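Local coordinates for protein type II restriction enzyme AgeI (Thalassobius gelatinovorus, PDB 5DWA) that recognises the double-stranded DNA sequence 5'-ACCGGT-3' and cleaves it after the first A, acting as a PD-(D/E)XK-type restriction endonuclease, at residues A[18-21]-A[22-26]; A[33-36]-A[37-40]. All coordinates share one frame; numbering follows the deposited sequence.

How the contacts relate
Both contacts are local and lie at the two ends of one helix, 22-36. Coming from the N terminus, the chain forms the antiparallel hairpin of strands 2-8 and 11-16, then a short loop that ends in contact 1, where residues 18-21 meet 22-26 and the helix begins. Contact 2 follows, 33-36 against 37-40, and opens the loop before helix 43-57. Each joins adjacent segments, so neither closes a long loop; they are in series, neither nesting nor crossing, their centres about 22 Å apart. Contact 1 lies where the chain passes from the N-terminal hairpin into the helices, and touches Met-1 and helix 63-78; contact 2 touches that same helix.

Contact 1: A[18-21]-A[22-26]; sequences DNVS and EEQYQ
Ser-21 holds OG between its backbone N and carbonyl carbon (chi1 68°), while Gln-24 places CG beside its own N (chi1 -75°) and runs extended from there, which folds its amide back to the residue just before the helix. The two then exchange bonds. Gln-24 N donates to Ser-21 OG at 3.0 Å, and Ser-21 N donates to Gln-24 OE1 at 2.9 Å, arriving 21° out of the carbonyl plane. This reciprocal pair is a capping box with Ser-21 as the N-cap. Serine suits the place because its short hydroxyl reaches a backbone N-H of the first turn, which has no preceding turn to bond to; glutamine, three residues further on, carries an amide oxygen far enough to accept from Ser-21 N, the second half of the box. The serine hydroxyl also makes a weak bond, 3.4 Å from OG to Gln-24 OE1, so that oxygen receives both the N-H and the hydroxyl of one residue. The carbonyl of Ser-21 starts the regular helical pattern: Tyr-25 N reaches Ser-21 O at 2.9 Å. Beside the polar pair, an apolar contact joins Val-20 CG1 to Tyr-25 CB at 4.1 Å, the two side chains crossing at a slant. A branched valine fits here, since it fills the buried side of the loop just ahead of the cap. Val-20 also rests on Leu-66 of helix 63-78 and shares backbone bonding with Met-1, while Tyr-25 touches Val-70 and Ile-74 of that helix as well as Met-1, so this helix start is set between the N-terminal residue and helix 63-78.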
loop_
_atom_site.group_PDB
_atom_site.type_symbol
_atom_site.label_atom_id
_atom_site.label_comp_id
_atom_site.label_asym_id
_atom_site.label_seq_id
_atom_site.Cartn_x
_atom_site.Cartn_y
_atom_site.Cartn_z
ATOM N N ASP A 18 -29.466 3.238 0.704
ATOM C CA ASP A 18 -30.630 2.684 0.019
ATOM C C ASP A 18 -30.942 1.254 0.433
ATOM O O ASP A 18 -30.036 0.449 0.649
ATOM C CB ASP A 18 -30.418 2.733 -1.495
ATOM C CG ASP A 18 -30.094 4.124 -1.992
ATOM O OD1 ASP A 18 -30.792 5.075 -1.584
ATOM O OD2 ASP A 18 -29.141 4.266 -2.786
ATOM N N ASN A 19 -32.237 0.954 0.531
ATOM C CA ASN A 19 -32.738 -0.380 0.867
ATOM C C ASN A 19 -32.222 -0.918 2.196
ATOM O O ASN A 19 -32.004 -2.120 2.358
ATOM C CB ASN A 19 -32.422 -1.357 -0.265
ATOM C CG ASN A 19 -33.214 -1.049 -1.519
ATOM O OD1 ASN A 19 -34.441 -1.183 -1.536
ATOM N ND2 ASN A 19 -32.529 -0.605 -2.561
ATOM N N VAL A 20 -32.029 -0.006 3.143
ATOM C CA VAL A 20 -31.779 -0.360 4.531
ATOM C C VAL A 20 -32.698 0.488 5.389
ATOM O O VAL A 20 -32.658 1.712 5.313
ATOM C CB VAL A 20 -30.317 -0.116 4.951
ATOM C CG1 VAL A 20 -30.116 -0.480 6.420
ATOM C CG2 VAL A 20 -29.368 -0.906 4.065
ATOM N N SER A 21 -33.534 -0.159 6.186
ATOM C CA SER A 21 -34.415 0.571 7.087
ATOM C C SER A 21 -33.708 0.809 8.413
ATOM O O SER A 21 -32.714 0.146 8.725
ATOM C CB SER A 21 -35.718 -0.196 7.310
ATOM O OG SER A 21 -35.491 -1.382 8.046
ATOM N N GLU A 22 -34.227 1.747 9.200
ATOM C CA GLU A 22 -33.720 1.962 10.550
ATOM C C GLU A 22 -33.726 0.658 11.341
ATOM O O GLU A 22 -32.797 0.374 12.093
ATOM C CB GLU A 22 -34.551 3.024 11.280
ATOM C CG GLU A 22 -34.294 4.452 10.826
ATOM C CD GLU A 22 -33.077 5.071 11.494
ATOM O OE1 GLU A 22 -32.405 4.373 12.283
ATOM O OE2 GLU A 22 -32.796 6.261 11.237
ATOM N N GLU A 23 -34.768 -0.145 11.156
ATOM C CA GLU A 23 -34.911 -1.386 11.910
ATOM C C GLU A 23 -33.904 -2.444 11.461
ATOM O O GLU A 23 -33.364 -3.177 12.288
ATOM C CB GLU A 23 -36.336 -1.929 11.781
ATOM C CG GLU A 23 -37.426 -0.885 11.993
ATOM C CD GLU A 23 -37.983 -0.351 10.689
ATOM O OE1 GLU A 23 -38.803 -1.054 10.063
ATOM O OE2 GLU A 23 -37.595 0.768 10.288
ATOM N N GLN A 24 -33.660 -2.520 10.156
ATOM C CA GLN A 24 -32.660 -3.445 9.629
ATOM C C GLN A 24 -31.267 -3.045 10.095
ATOM O O GLN A 24 -30.456 -3.896 10.461
ATOM C CB GLN A 24 -32.716 -3.485 8.104
ATOM C CG GLN A 24 -33.904 -4.255 7.552
ATOM C CD GLN A 24 -34.112 -4.019 6.068
ATOM O OE1 GLN A 24 -33.756 -2.967 5.535
ATOM N NE2 GLN A 24 -34.696 -5.002 5.392
ATOM N N TYR A 25 -31.003 -1.742 10.082
ATOM C CA TYR A 25 -29.735 -1.208 10.571
ATOM C C TYR A 25 -29.513 -1.612 12.029
ATOM O O TYR A 25 -28.436 -2.085 12.396
ATOM C CB TYR A 25 -29.688 0.321 10.415
ATOM C CG TYR A 25 -28.363 0.932 10.821
ATOM C CD1 TYR A 25 -27.390 1.228 9.879
ATOM C CD2 TYR A 25 -28.077 1.191 12.156
ATOM C CE1 TYR A 25 -26.179 1.781 10.255
ATOM C CE2 TYR A 25 -26.866 1.734 12.539
ATOM C CZ TYR A 25 -25.919 2.024 11.587
ATOM O OH TYR A 25 -24.715 2.575 11.975
ATOM N N GLN A 26 -30.532 -1.438 12.865
ATOM C CA GLN A 26 -30.401 -1.820 14.271
ATOM C C GLN A 26 -30.153 -3.315 14.438
ATOM O O GLN A 26 -29.402 -3.726 15.315
ATOM C CB GLN A 26 -31.646 -1.401 15.064
ATOM C CG GLN A 26 -31.455 -1.465 16.576
ATOM C CD GLN A 26 -30.414 -0.473 17.070
ATOM O OE1 GLN A 26 -30.529 0.727 16.836
ATOM N NE2 GLN A 26 -29.390 -0.974 17.750
#

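Contact 2: A[33-36]-A[37-40]; sequences VPLV and NKPK
Lys-38 lays its methylene chain alongside Leu-35, the two side chains pointing the same way, with Lys-38 CD 4.0 Å from Leu-35 CD2. The lysine starts with CG anti to its backbone N (chi1 -174°) and stays extended, which carries its aliphatic part past the leucine methyl; a long chain with an apolar stem and a charged end suits this exposed position. Nearer the backbone, Lys-38 CB sits 3.4 Å from Pro-34 O, and Lys-38 N makes a weak bond to Leu-35 O at 3.3 Å. Pro-34 has no N-H to give to the preceding turn, in keeping with the kink in this weakly bonded last part of the helix. A water bridges the turn instead of a direct bond, donating to Val-33 O at 3.0 Å and accepting from Asn-37 N at 2.7 Å. Val-36 and Asn-37 run side by side, Val-36 CG1 lying 3.8 Å from Asn-37 ND2, while the valine, buried, touches Tyr-75 of helix 63-78. The asparagine amide uses both ends at once: OD1 accepts from Ile-80 N and ND2 donates to Glu-78 O, so a side chain with a donor and an acceptor fits the place closely. A leucine here would probably leave Ile-80 N and Glu-78 O without these partners, and the helix end less firmly tied to the end of helix 63-78. The arrangement is an irregular helix C-terminus: Val-36 N to Val-33 O and Lys-38 N to Leu-35 O span three residues, as in a 3-10 turn, and a water is inserted between Val-33 O and Asn-37 N.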
loop_
_atom_site.group_PDB
_atom_site.type_symbol
_atom_site.label_atom_id
_atom_site.label_comp_id
_atom_site.label_asym_id
_atom_site.label_seq_id
_atom_site.Cartn_x
_atom_site.Cartn_y
_atom_site.Cartn_z
ATOM N N VAL A 33 -22.079 -5.165 16.917
ATOM C CA VAL A 33 -21.455 -4.428 18.015
ATOM C C VAL A 33 -20.872 -5.345 19.100
ATOM O O VAL A 33 -19.716 -5.165 19.484
ATOM C CB VAL A 33 -22.439 -3.425 18.661
ATOM C CG1 VAL A 33 -21.877 -2.898 19.976
ATOM C CG2 VAL A 33 -22.726 -2.273 17.704
ATOM N N PRO A 34 -21.642 -6.345 19.578
ATOM C CA PRO A 34 -21.057 -7.171 20.641
ATOM C C PRO A 34 -19.877 -8.028 20.187
ATOM O O PRO A 34 -19.191 -8.604 21.028
ATOM C CB PRO A 34 -22.224 -8.072 21.076
ATOM C CG PRO A 34 -23.447 -7.414 20.575
ATOM C CD PRO A 34 -23.035 -6.735 19.301
ATOM N N LEU A 35 -19.641 -8.106 18.878
ATOM C CA LEU A 35 -18.557 -8.924 18.352
ATOM C C LEU A 35 -17.251 -8.145 18.240
ATOM O O LEU A 35 -16.175 -8.742 18.174
ATOM C CB LEU A 35 -18.926 -9.485 16.975
ATOM C CG LEU A 35 -20.204 -10.317 16.874
ATOM C CD1 LEU A 35 -20.379 -10.833 15.445
ATOM C CD2 LEU A 35 -20.173 -11.474 17.866
ATOM N N VAL A 36 -17.357 -6.818 18.192
ATOM C CA VAL A 36 -16.210 -5.961 17.880
ATOM C C VAL A 36 -15.095 -6.116 18.912
ATOM O O VAL A 36 -13.913 -6.151 18.569
ATOM C CB VAL A 36 -16.638 -4.479 17.784
ATOM C CG1 VAL A 36 -15.428 -3.559 17.633
ATOM C CG2 VAL A 36 -17.597 -4.282 16.621
ATOM N N ASN A 37 -15.484 -6.240 20.178
ATOM C CA ASN A 37 -14.521 -6.377 21.263
ATOM C C ASN A 37 -14.685 -7.686 22.019
ATOM O O ASN A 37 -14.220 -7.808 23.151
ATOM C CB ASN A 37 -14.649 -5.204 22.239
ATOM C CG ASN A 37 -14.470 -3.855 21.561
ATOM O OD1 ASN A 37 -13.366 -3.498 21.154
ATOM N ND2 ASN A 37 -15.554 -3.099 21.450
ATOM N N LYS A 38 -15.334 -8.666 21.391
ATOM C CA LYS A 38 -15.629 -9.934 22.056
ATOM C C LYS A 38 -14.357 -10.723 22.285
ATOM O O LYS A 38 -13.588 -10.952 21.354
ATOM C CB LYS A 38 -16.617 -10.770 21.236
ATOM C CG LYS A 38 -17.093 -12.040 21.936
ATOM C CD LYS A 38 -18.113 -12.779 21.082
ATOM C CE LYS A 38 -18.723 -13.954 21.819
ATOM N NZ LYS A 38 -19.870 -14.511 21.051
ATOM N N PRO A 39 -14.117 -11.137 23.535
ATOM C CA PRO A 39 -12.924 -11.944 23.804
ATOM C C PRO A 39 -12.832 -13.212 22.947
ATOM O O PRO A 39 -13.851 -13.864 22.687
ATOM C CB PRO A 39 -13.078 -12.293 25.288
ATOM C CG PRO A 39 -13.819 -11.121 25.851
ATOM C CD PRO A 39 -14.798 -10.720 24.776
ATOM N N LYS A 40 -11.607 -13.535 22.520
ATOM C CA LYS A 40 -11.277 -14.736 21.735
ATOM C C LYS A 40 -11.862 -14.748 20.325
ATOM O O LYS A 40 -11.767 -15.755 19.620
ATOM C CB LYS A 40 -11.734 -16.003 22.462
ATOM C CG LYS A 40 -11.219 -16.149 23.877
ATOM C CD LYS A 40 -12.074 -17.157 24.623
ATOM C CE LYS A 40 -11.481 -17.508 25.971
ATOM N NZ LYS A 40 -12.298 -17.009 27.117
HETATM O O HOH W 1 -17.754 -5.883 21.587
#